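Local coordinates for protein alginate lyase (Chitinophaga sp. MD30, PDB 6KCW) that cleaves alginate, acting as a polysaccharide lyase of family 36, by a mechanism in which one residue serves as both catalytic base and catalytic acid, at residues Y39-T44 and Y229-N234; E73-V78 and T162-V167; G16-G21 and G31-S36. All blocks are in the same frame, centred on the assembly; numbering follows the deposited sequence.

How the contacts relate
From the N terminus, contact 3 closes first: a short loop that runs from strand 16-17 through helix 20-27 and back to residues 31-36, before strand 38-41 begins. Contact 1 opens next, at 39-44, and does not close until 229-234, late in the chain; contact 2, joining 73-78 to 162-167, lies wholly within that span. Contacts 1 and 3 meet where Ile40 O is hydrogen-bonded to Gly16 N. Contacts 1 and 2 are linked through neighbouring strands 228-241 and 71-80, with Asp77 N bonded to Asp233 O. Contacts 2 and 3 do not touch, their nearest atoms being about 12 Å apart, although both reach the same antiparallel sheet.

Contact 1 (Y39-T44 and Y229-N234); sequences YISDGT and YIYYDN. With CA (calcium ion), chain C.
Tyr231 presents the edge of its ring to residues 39-44: Ser41 CB and Thr44 OG1 both lie near the ring plane, Thr44 OG1 3.6 Å from Tyr231 CD2, while Arg79 adds a cation-pi contact to the same ring. At the phenol end one water spans the two segments, 2.7 Å from Ser41 OG and 3.1 Å from Tyr231 OH. Ser41 to Thr44 form a type I' turn that closes the hairpin of strands 38-41 and 44-49, the latter pairing with strand 228-241. Within the turn Ser41 O accepts two bonds from the same face of its plane, from Thr44 N and, at 3.1 Å, from Thr44 OG1. A chi1 of 80° sets this hydroxyl between the backbone N and the carbonyl carbon and leaves Thr44 CG2 3.3 Å from Asp233 OD2, the two side chains crossing at about a right angle. With an alanine at Thr44, Ser41 O would lose its hydroxyl partner, and a gap is likely to open between the Tyr231 edge and the Asp233 carboxylate. Calcium ties the segments directly: Gly43 O binds it at 2.3 Å, and Asp233 chelates it through OD1 at 2.5 Å and OD2 at 2.7 Å. Two waters, Asn9 O and Asn11 OD1 complete the site. Since the Asp233 carboxylate is the charged ligand among otherwise neutral ones, the ion probably offsets its charge while fixing the turn against the strand.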
loop_
_atom_site.group_PDB
_atom_site.type_symbol
_atom_site.label_atom_id
_atom_site.label_comp_id
_atom_site.label_asym_id
_atom_site.label_seq_id
_atom_site.Cartn_x
_atom_site.Cartn_y
_atom_site.Cartn_z
ATOM N N TYR A 39 -6.088 -15.114 5.514
ATOM C CA TYR A 39 -6.595 -16.430 5.167
ATOM C C TYR A 39 -6.070 -16.756 3.775
ATOM O O TYR A 39 -6.183 -15.925 2.865
ATOM C CB TYR A 39 -8.129 -16.429 5.201
ATOM C CG TYR A 39 -8.792 -17.737 4.832
ATOM C CD1 TYR A 39 -9.101 -18.037 3.504
ATOM C CD2 TYR A 39 -9.133 -18.667 5.811
ATOM C CE1 TYR A 39 -9.718 -19.242 3.162
ATOM C CE2 TYR A 39 -9.751 -19.864 5.479
ATOM C CZ TYR A 39 -10.034 -20.151 4.154
ATOM O OH TYR A 39 -10.647 -21.338 3.812
ATOM N N ILE A 40 -5.457 -17.930 3.624
ATOM C CA ILE A 40 -5.049 -18.397 2.305
ATOM C C ILE A 40 -6.270 -18.995 1.623
ATOM O O ILE A 40 -6.831 -19.993 2.085
ATOM C CB ILE A 40 -3.905 -19.418 2.382
ATOM C CG1 ILE A 40 -2.691 -18.830 3.082
ATOM C CG2 ILE A 40 -3.457 -19.816 0.966
ATOM C CD1 ILE A 40 -1.993 -17.739 2.247
ATOM N N SER A 41 -6.681 -18.383 0.526
ATOM C CA SER A 41 -7.807 -18.848 -0.273
ATOM C C SER A 41 -7.263 -19.239 -1.649
ATOM O O SER A 41 -6.986 -18.370 -2.486
ATOM C CB SER A 41 -8.882 -17.765 -0.359
ATOM O OG SER A 41 -9.912 -18.127 -1.262
ATOM N N ASP A 42 -7.079 -20.544 -1.871
ATOM C CA ASP A 42 -6.666 -21.082 -3.174
ATOM C C ASP A 42 -5.330 -20.497 -3.631
ATOM O O ASP A 42 -5.192 -20.003 -4.755
ATOM C CB ASP A 42 -7.745 -20.849 -4.235
ATOM C CG ASP A 42 -8.430 -22.132 -4.668
ATOM O OD1 ASP A 42 -8.325 -23.148 -3.942
ATOM O OD2 ASP A 42 -9.072 -22.126 -5.743
ATOM N N GLY A 43 -4.331 -20.565 -2.758
ATOM C CA GLY A 43 -3.006 -20.120 -3.132
ATOM C C GLY A 43 -2.789 -18.621 -3.143
ATOM O O GLY A 43 -1.697 -18.183 -3.521
ATOM N N THR A 44 -3.777 -17.821 -2.741
ATOM C CA THR A 44 -3.612 -16.379 -2.590
ATOM C C THR A 44 -3.893 -15.983 -1.151
ATOM O O THR A 44 -4.450 -16.753 -0.365
ATOM C CB THR A 44 -4.541 -15.586 -3.522
ATOM O OG1 THR A 44 -5.855 -15.521 -2.954
ATOM C CG2 THR A 44 -4.616 -16.244 -4.891
ATOM N N TYR A 229 -13.784 -8.717 0.964
ATOM C CA TYR A 229 -12.534 -9.452 0.852
ATOM C C TYR A 229 -11.681 -8.905 -0.289
ATOM O O TYR A 229 -12.201 -8.436 -1.307
ATOM C CB TYR A 229 -12.817 -10.954 0.659
ATOM C CG TYR A 229 -13.710 -11.530 1.759
ATOM C CD1 TYR A 229 -13.166 -12.038 2.934
ATOM C CD2 TYR A 229 -15.096 -11.543 1.618
ATOM C CE1 TYR A 229 -13.979 -12.560 3.937
ATOM C CE2 TYR A 229 -15.919 -12.050 2.618
ATOM C CZ TYR A 229 -15.359 -12.556 3.774
ATOM O OH TYR A 229 -16.183 -13.060 4.757
ATOM N N ILE A 230 -10.365 -8.940 -0.087
ATOM C CA ILE A 230 -9.380 -8.570 -1.096
ATOM C C ILE A 230 -8.327 -9.670 -1.136
ATOM O O ILE A 230 -7.928 -10.200 -0.092
ATOM C CB ILE A 230 -8.742 -7.193 -0.785
ATOM C CG1 ILE A 230 -9.803 -6.089 -0.790
ATOM C CG2 ILE A 230 -7.617 -6.868 -1.764
ATOM C CD1 ILE A 230 -9.388 -4.845 -0.062
ATOM N N TYR A 231 -7.884 -10.030 -2.334
ATOM C CA TYR A 231 -6.935 -11.119 -2.505
ATOM C C TYR A 231 -5.646 -10.604 -3.132
ATOM O O TYR A 231 -5.677 -9.948 -4.178
ATOM C CB TYR A 231 -7.532 -12.217 -3.375
ATOM C CG TYR A 231 -8.872 -12.757 -2.912
ATOM C CD1 TYR A 231 -10.057 -12.110 -3.241
ATOM C CD2 TYR A 231 -8.952 -13.928 -2.173
ATOM C CE1 TYR A 231 -11.281 -12.615 -2.840
ATOM C CE2 TYR A 231 -10.171 -14.438 -1.772
ATOM C CZ TYR A 231 -11.324 -13.776 -2.111
ATOM O OH TYR A 231 -12.529 -14.276 -1.710
ATOM N N TYR A 232 -4.518 -10.918 -2.501
ATOM C CA TYR A 232 -3.194 -10.605 -3.015
ATOM C C TYR A 232 -2.456 -11.883 -3.409
ATOM O O TYR A 232 -2.735 -12.975 -2.903
ATOM C CB TYR A 232 -2.379 -9.824 -1.974
ATOM C CG TYR A 232 -3.087 -8.593 -1.435
ATOM C CD1 TYR A 232 -3.135 -7.413 -2.174
ATOM C CD2 TYR A 232 -3.702 -8.606 -0.185
ATOM C CE1 TYR A 232 -3.777 -6.287 -1.682
ATOM C CE2 TYR A 232 -4.351 -7.494 0.299
ATOM C CZ TYR A 232 -4.382 -6.334 -0.455
ATOM O OH TYR A 232 -5.022 -5.217 0.020
ATOM N N ASP A 233 -1.483 -11.732 -4.309
ATOM C CA ASP A 233 -0.689 -12.865 -4.764
ATOM C C ASP A 233 0.627 -12.366 -5.347
ATOM O O ASP A 233 0.740 -11.215 -5.791
ATOM C CB ASP A 233 -1.448 -13.684 -5.813
ATOM C CG ASP A 233 -0.998 -15.129 -5.865
ATOM O OD1 ASP A 233 0.093 -15.429 -5.330
ATOM O OD2 ASP A 233 -1.745 -15.958 -6.438
ATOM N N ASN A 234 1.626 -13.253 -5.330
ATOM C CA ASN A 234 2.834 -13.104 -6.141
ATOM C C ASN A 234 3.628 -11.851 -5.776
ATOM O O ASN A 234 4.045 -11.083 -6.648
ATOM C CB ASN A 234 2.479 -13.104 -7.629
ATOM C CG ASN A 234 1.852 -14.412 -8.074
ATOM O OD1 ASN A 234 2.367 -15.483 -7.773
ATOM N ND2 ASN A 234 0.731 -14.330 -8.780
HETATM CA CA CA C . -0.274 -17.881 -5.319
HETATM O O HOH W 1 -12.383 -17.213 -0.851
HETATM O O HOH W 2 -1.288 -19.302 -6.537
HETATM O O HOH W 3 1.386 -17.630 -7.396
#

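Contact 2 (E73-V78 and T162-V167); sequences ELDYDV and TYHVHV
Asp75 divides its carboxylate between two histidines of the partner strand. Asp75 OD1 accepts from His166 ND1 at 2.7 Å with an N-H...O angle of 166°; the oxygen lies in the His166 ring plane, but the nitrogen meets it from above the carboxylate plane. Asp75 OD2 faces His164 NE2 at a modelled 2.4 Å, so short that the exact length is doubtful. The other nitrogen of His164, ND1, donates to Asp77 OD1 at 2.7 Å, less straight at 142°, and Asp77 OD2 in turn takes Asn234 ND2. With CG anti to the carbonyl carbon (chi1 -83°), Asp75 carries its carboxylate across to both rings. Glu73 OE1 adds an edge contact, 3.1 Å from His166 CE1. Strands 71-80 and 162-170 are antiparallel neighbours in one sheet of a beta-sandwich, as in the concanavalin clan, and Leu74-Val167, Tyr76-Val165 and Val78-Tyr163 are its hydrogen-bonded pairs here. Each pair exchanges two N-H...O bonds, so all six backbone N-H groups and carbonyls of these pairs are satisfied; the straightest is Val165 N to Tyr76 O, 2.9 Å. The histidine face is polar, whereas the opposite face, with Leu74, Tyr76, Val165 and Val167, packs on Phe94, Phe96, Leu116 and Met118 of the second sheet. There Val165 CB rests over the Tyr76 ring in a CH-pi contact, 3.8 Å from its centroid, and Phe94 meets that ring edge-to-face.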
loop_
_atom_site.group_PDB
_atom_site.type_symbol
_atom_site.label_atom_id
_atom_site.label_comp_id
_atom_site.label_asym_id
_atom_site.label_seq_id
_atom_site.Cartn_x
_atom_site.Cartn_y
_atom_site.Cartn_z
ATOM N N GLU A 73 11.612 -1.399 -5.071
ATOM C CA GLU A 73 10.491 -1.694 -5.940
ATOM C C GLU A 73 9.743 -2.867 -5.349
ATOM O O GLU A 73 10.279 -3.608 -4.523
ATOM C CB GLU A 73 10.945 -2.027 -7.364
ATOM C CG GLU A 73 11.720 -3.311 -7.401
ATOM C CD GLU A 73 12.041 -3.729 -8.781
ATOM O OE1 GLU A 73 11.629 -3.017 -9.722
ATOM O OE2 GLU A 73 12.712 -4.772 -8.927
ATOM N N LEU A 74 8.496 -3.040 -5.780
ATOM C CA LEU A 74 7.799 -4.283 -5.480
ATOM C C LEU A 74 6.757 -4.537 -6.559
ATOM O O LEU A 74 6.415 -3.648 -7.345
ATOM C CB LEU A 74 7.170 -4.276 -4.068
ATOM C CG LEU A 74 6.254 -3.159 -3.564
ATOM C CD1 LEU A 74 4.833 -3.303 -4.112
ATOM C CD2 LEU A 74 6.228 -3.171 -2.049
ATOM N N ASP A 75 6.279 -5.776 -6.592
ATOM C CA ASP A 75 5.255 -6.237 -7.521
ATOM C C ASP A 75 4.327 -7.181 -6.774
ATOM O O ASP A 75 4.767 -7.950 -5.917
ATOM C CB ASP A 75 5.846 -6.986 -8.746
ATOM C CG ASP A 75 6.321 -6.050 -9.847
ATOM O OD1 ASP A 75 7.458 -5.527 -9.747
ATOM O OD2 ASP A 75 5.561 -5.838 -10.819
ATOM N N TYR A 76 3.048 -7.131 -7.116
ATOM C CA TYR A 76 2.062 -8.027 -6.536
ATOM C C TYR A 76 0.825 -7.970 -7.408
ATOM O O TYR A 76 0.659 -7.056 -8.226
ATOM C CB TYR A 76 1.711 -7.652 -5.088
ATOM C CG TYR A 76 1.033 -6.303 -4.953
ATOM C CD1 TYR A 76 1.783 -5.151 -4.779
ATOM C CD2 TYR A 76 -0.351 -6.186 -5.020
ATOM C CE1 TYR A 76 1.175 -3.919 -4.658
ATOM C CE2 TYR A 76 -0.959 -4.965 -4.920
ATOM C CZ TYR A 76 -0.191 -3.834 -4.735
ATOM O OH TYR A 76 -0.791 -2.605 -4.621
ATOM N N ASP A 77 -0.035 -8.963 -7.233
ATOM C CA ASP A 77 -1.346 -8.968 -7.852
ATOM C C ASP A 77 -2.391 -8.732 -6.784
ATOM O O ASP A 77 -2.207 -9.102 -5.622
ATOM C CB ASP A 77 -1.632 -10.287 -8.573
ATOM C CG ASP A 77 -0.730 -10.490 -9.753
ATOM O OD1 ASP A 77 -0.534 -9.512 -10.510
ATOM O OD2 ASP A 77 -0.201 -11.610 -9.910
ATOM N N VAL A 78 -3.484 -8.110 -7.187
ATOM C CA VAL A 78 -4.565 -7.809 -6.267
ATOM C C VAL A 78 -5.876 -7.971 -7.014
ATOM O O VAL A 78 -5.970 -7.653 -8.204
ATOM C CB VAL A 78 -4.415 -6.398 -5.662
ATOM C CG1 VAL A 78 -4.243 -5.360 -6.754
ATOM C CG2 VAL A 78 -5.608 -6.084 -4.777
ATOM N N THR A 162 -8.198 -9.427 -11.606
ATOM C CA THR A 162 -6.844 -9.327 -11.076
ATOM C C THR A 162 -6.095 -8.177 -11.730
ATOM O O THR A 162 -6.059 -8.058 -12.962
ATOM C CB THR A 162 -6.047 -10.607 -11.287
ATOM O OG1 THR A 162 -6.858 -11.758 -11.003
ATOM C CG2 THR A 162 -4.832 -10.582 -10.360
ATOM N N TYR A 163 -5.478 -7.342 -10.894
ATOM C CA TYR A 163 -4.675 -6.212 -11.339
ATOM C C TYR A 163 -3.250 -6.391 -10.837
ATOM O O TYR A 163 -3.032 -6.543 -9.628
ATOM C CB TYR A 163 -5.270 -4.901 -10.831
ATOM C CG TYR A 163 -6.616 -4.596 -11.435
ATOM C CD1 TYR A 163 -6.727 -3.956 -12.673
ATOM C CD2 TYR A 163 -7.773 -4.958 -10.784
ATOM C CE1 TYR A 163 -7.971 -3.684 -13.228
ATOM C CE2 TYR A 163 -9.011 -4.692 -11.323
ATOM C CZ TYR A 163 -9.115 -4.058 -12.532
ATOM O OH TYR A 163 -10.375 -3.812 -13.030
ATOM N N HIS A 164 -2.287 -6.403 -11.761
ATOM C CA HIS A 164 -0.889 -6.408 -11.356
ATOM C C HIS A 164 -0.421 -4.989 -11.081
ATOM O O HIS A 164 -0.659 -4.082 -11.887
ATOM C CB HIS A 164 0.018 -7.037 -12.409
ATOM C CG HIS A 164 1.421 -7.225 -11.924
ATOM N ND1 HIS A 164 1.815 -8.331 -11.202
ATOM C CD2 HIS A 164 2.511 -6.428 -12.011
ATOM C CE1 HIS A 164 3.091 -8.216 -10.880
ATOM N NE2 HIS A 164 3.537 -7.068 -11.358
ATOM N N VAL A 165 0.263 -4.812 -9.950
ATOM C CA VAL A 165 0.752 -3.519 -9.488
ATOM C C VAL A 165 2.270 -3.589 -9.384
ATOM O O VAL A 165 2.811 -4.500 -8.738
ATOM C CB VAL A 165 0.137 -3.153 -8.127
ATOM C CG1 VAL A 165 0.406 -1.693 -7.777
ATOM C CG2 VAL A 165 -1.349 -3.483 -8.113
ATOM N N HIS A 166 2.949 -2.645 -10.036
ATOM C CA HIS A 166 4.370 -2.381 -9.839
ATOM C C HIS A 166 4.542 -1.018 -9.160
ATOM O O HIS A 166 3.937 -0.023 -9.583
ATOM C CB HIS A 166 5.124 -2.407 -11.175
ATOM C CG HIS A 166 6.569 -2.041 -11.058
ATOM N ND1 HIS A 166 7.517 -2.906 -10.554
ATOM C CD2 HIS A 166 7.225 -0.894 -11.348
ATOM C CE1 HIS A 166 8.696 -2.310 -10.548
ATOM N NE2 HIS A 166 8.545 -1.085 -11.016
ATOM N N VAL A 167 5.353 -0.976 -8.103
ATOM C CA VAL A 167 5.665 0.257 -7.391
ATOM C C VAL A 167 7.178 0.435 -7.383
ATOM O O VAL A 167 7.918 -0.530 -7.170
ATOM C CB VAL A 167 5.108 0.240 -5.952
ATOM C CG1 VAL A 167 5.818 1.249 -5.087
ATOM C CG2 VAL A 167 3.607 0.481 -5.953
#

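Contact 3 (G16-G21 and G31-S36)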
loop_
_atom_site.group_PDB
_atom_site.type_symbol
_atom_site.label_atom_id
_atom_site.label_comp_id
_atom_site.label_asym_id
_atom_site.label_seq_id
_atom_site.Cartn_x
_atom_site.Cartn_y
_atom_site.Cartn_z
ATOM N N GLY A 16 -6.949 -21.980 4.134
ATOM C CA GLY A 16 -7.134 -21.916 5.569
ATOM C C GLY A 16 -6.370 -20.754 6.174
ATOM O O GLY A 16 -5.544 -20.114 5.539
ATOM N N ALA A 17 -6.665 -20.525 7.458
ATOM C CA ALA A 17 -6.194 -19.335 8.153
ATOM C C ALA A 17 -4.681 -19.197 8.051
ATOM O O ALA A 17 -3.932 -20.180 8.055
ATOM C CB ALA A 17 -6.625 -19.370 9.625
ATOM N N TYR A 18 -4.248 -17.948 7.954
ATOM C CA TYR A 18 -2.850 -17.555 7.861
ATOM C C TYR A 18 -2.520 -16.836 9.165
ATOM O O TYR A 18 -3.102 -15.787 9.470
ATOM C CB TYR A 18 -2.658 -16.662 6.635
ATOM C CG TYR A 18 -1.244 -16.267 6.259
ATOM C CD1 TYR A 18 -0.397 -17.158 5.615
ATOM C CD2 TYR A 18 -0.785 -14.963 6.477
ATOM C CE1 TYR A 18 0.888 -16.781 5.240
ATOM C CE2 TYR A 18 0.494 -14.575 6.111
ATOM C CZ TYR A 18 1.327 -15.487 5.488
ATOM O OH TYR A 18 2.604 -15.103 5.119
ATOM N N SER A 19 -1.624 -17.421 9.949
ATOM C CA SER A 19 -1.399 -16.946 11.302
ATOM C C SER A 19 -0.390 -15.804 11.305
ATOM O O SER A 19 0.210 -15.470 10.283
ATOM C CB SER A 19 -0.909 -18.089 12.186
ATOM O OG SER A 19 0.449 -18.368 11.904
ATOM N N SER A 20 -0.206 -15.195 12.484
ATOM C CA SER A 20 0.863 -14.215 12.632
ATOM C C SER A 20 2.219 -14.856 12.375
ATOM O O SER A 20 3.053 -14.292 11.657
ATOM C CB SER A 20 0.836 -13.572 14.026
ATOM O OG SER A 20 -0.282 -13.987 14.788
ATOM N N GLY A 21 2.449 -16.042 12.943
ATOM C CA GLY A 21 3.724 -16.716 12.751
ATOM C C GLY A 21 4.048 -16.989 11.292
ATOM O O GLY A 21 5.203 -16.876 10.877
ATOM N N GLY A 31 4.544 -6.639 12.483
ATOM C CA GLY A 31 4.131 -6.321 13.836
ATOM C C GLY A 31 2.739 -5.762 14.060
ATOM O O GLY A 31 2.514 -5.038 15.040
ATOM N N GLY A 32 1.790 -6.079 13.186
ATOM C CA GLY A 32 0.429 -5.646 13.435
ATOM C C GLY A 32 -0.598 -6.696 13.083
ATOM O O GLY A 32 -1.808 -6.445 13.132
ATOM N N TRP A 33 -0.111 -7.892 12.754
ATOM C CA TRP A 33 -0.941 -8.887 12.097
ATOM C C TRP A 33 -2.085 -9.356 12.988
ATOM O O TRP A 33 -1.922 -9.576 14.191
ATOM C CB TRP A 33 -0.090 -10.082 11.675
ATOM C CG TRP A 33 -0.566 -10.689 10.433
ATOM C CD1 TRP A 33 -1.549 -11.621 10.308
ATOM C CD2 TRP A 33 -0.096 -10.413 9.110
ATOM N NE1 TRP A 33 -1.715 -11.958 8.985
ATOM C CE2 TRP A 33 -0.837 -11.226 8.226
ATOM C CE3 TRP A 33 0.882 -9.566 8.583
ATOM C CZ2 TRP A 33 -0.634 -11.209 6.845
ATOM C CZ3 TRP A 33 1.083 -9.557 7.206
ATOM C CH2 TRP A 33 0.326 -10.371 6.359
ATOM N N ASN A 34 -3.245 -9.535 12.362
ATOM C CA ASN A 34 -4.468 -9.992 13.009
ATOM C C ASN A 34 -4.899 -11.230 12.225
ATOM O O ASN A 34 -5.610 -11.108 11.222
ATOM C CB ASN A 34 -5.522 -8.890 12.996
ATOM C CG ASN A 34 -6.746 -9.239 13.795
ATOM O OD1 ASN A 34 -7.159 -10.399 13.853
ATOM N ND2 ASN A 34 -7.359 -8.227 14.400
ATOM N N GLN A 35 -4.470 -12.414 12.686
ATOM C CA GLN A 35 -4.715 -13.649 11.951
ATOM C C GLN A 35 -6.192 -13.891 11.691
ATOM O O GLN A 35 -6.530 -14.775 10.891
ATOM C CB GLN A 35 -4.124 -14.853 12.694
ATOM C CG GLN A 35 -3.785 -14.609 14.139
ATOM C CD GLN A 35 -3.329 -15.869 14.847
ATOM O OE1 GLN A 35 -3.702 -16.982 14.466
ATOM N NE2 GLN A 35 -2.527 -15.701 15.894
ATOM N N SER A 36 -7.070 -13.125 12.339
ATOM C CA SER A 36 -8.500 -13.225 12.100
ATOM C C SER A 36 -8.903 -12.657 10.744
ATOM O O SER A 36 -10.018 -12.929 10.284
ATOM C CB SER A 36 -9.245 -12.503 13.232
ATOM O OG SER A 36 -10.644 -12.708 13.173
#
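Tyr18 and Trp33 share one polar partner, the hydroxyl Ser38 OG, which is hydrogen-bonded both to Tyr18 O and to Trp33 NE1 and so clips the two segments together. Beside it lies the start of helix 20-27, where Ser19 is the N-cap: its hydroxyl caps a backbone N of the first turn. Trp33 CZ2 comes to the edge of the Tyr18 ring, near its plane, 3.6 Å from Tyr18 CE2; the centroids of the Tyr18 ring and the six-membered ring of Trp33 lie 5.8 Å apart, their planes oblique at 58°. The tyrosine is turned there by CG lying opposite its backbone N (chi1 -173°), which also lets Tyr18 OH reach Asp26 OD2 of the helix. Trp10 and Tyr13, from the loop between strands 5-8 and 16-17, meet the same ring edge-to-face, and Trp33 reaches Ala23 of the helix and Leu60 of strand 60-69. Gln35 lies alongside the helix start. Its CB is 3.5 Å from Tyr18 O and 3.7 Å from Ser19 CA, and beyond CG the chain runs extended, bringing Gln35 OE1 to 3.8 Å from Ser19 CB and Gln35 NE2 to 3.0 Å from Ser20 OG.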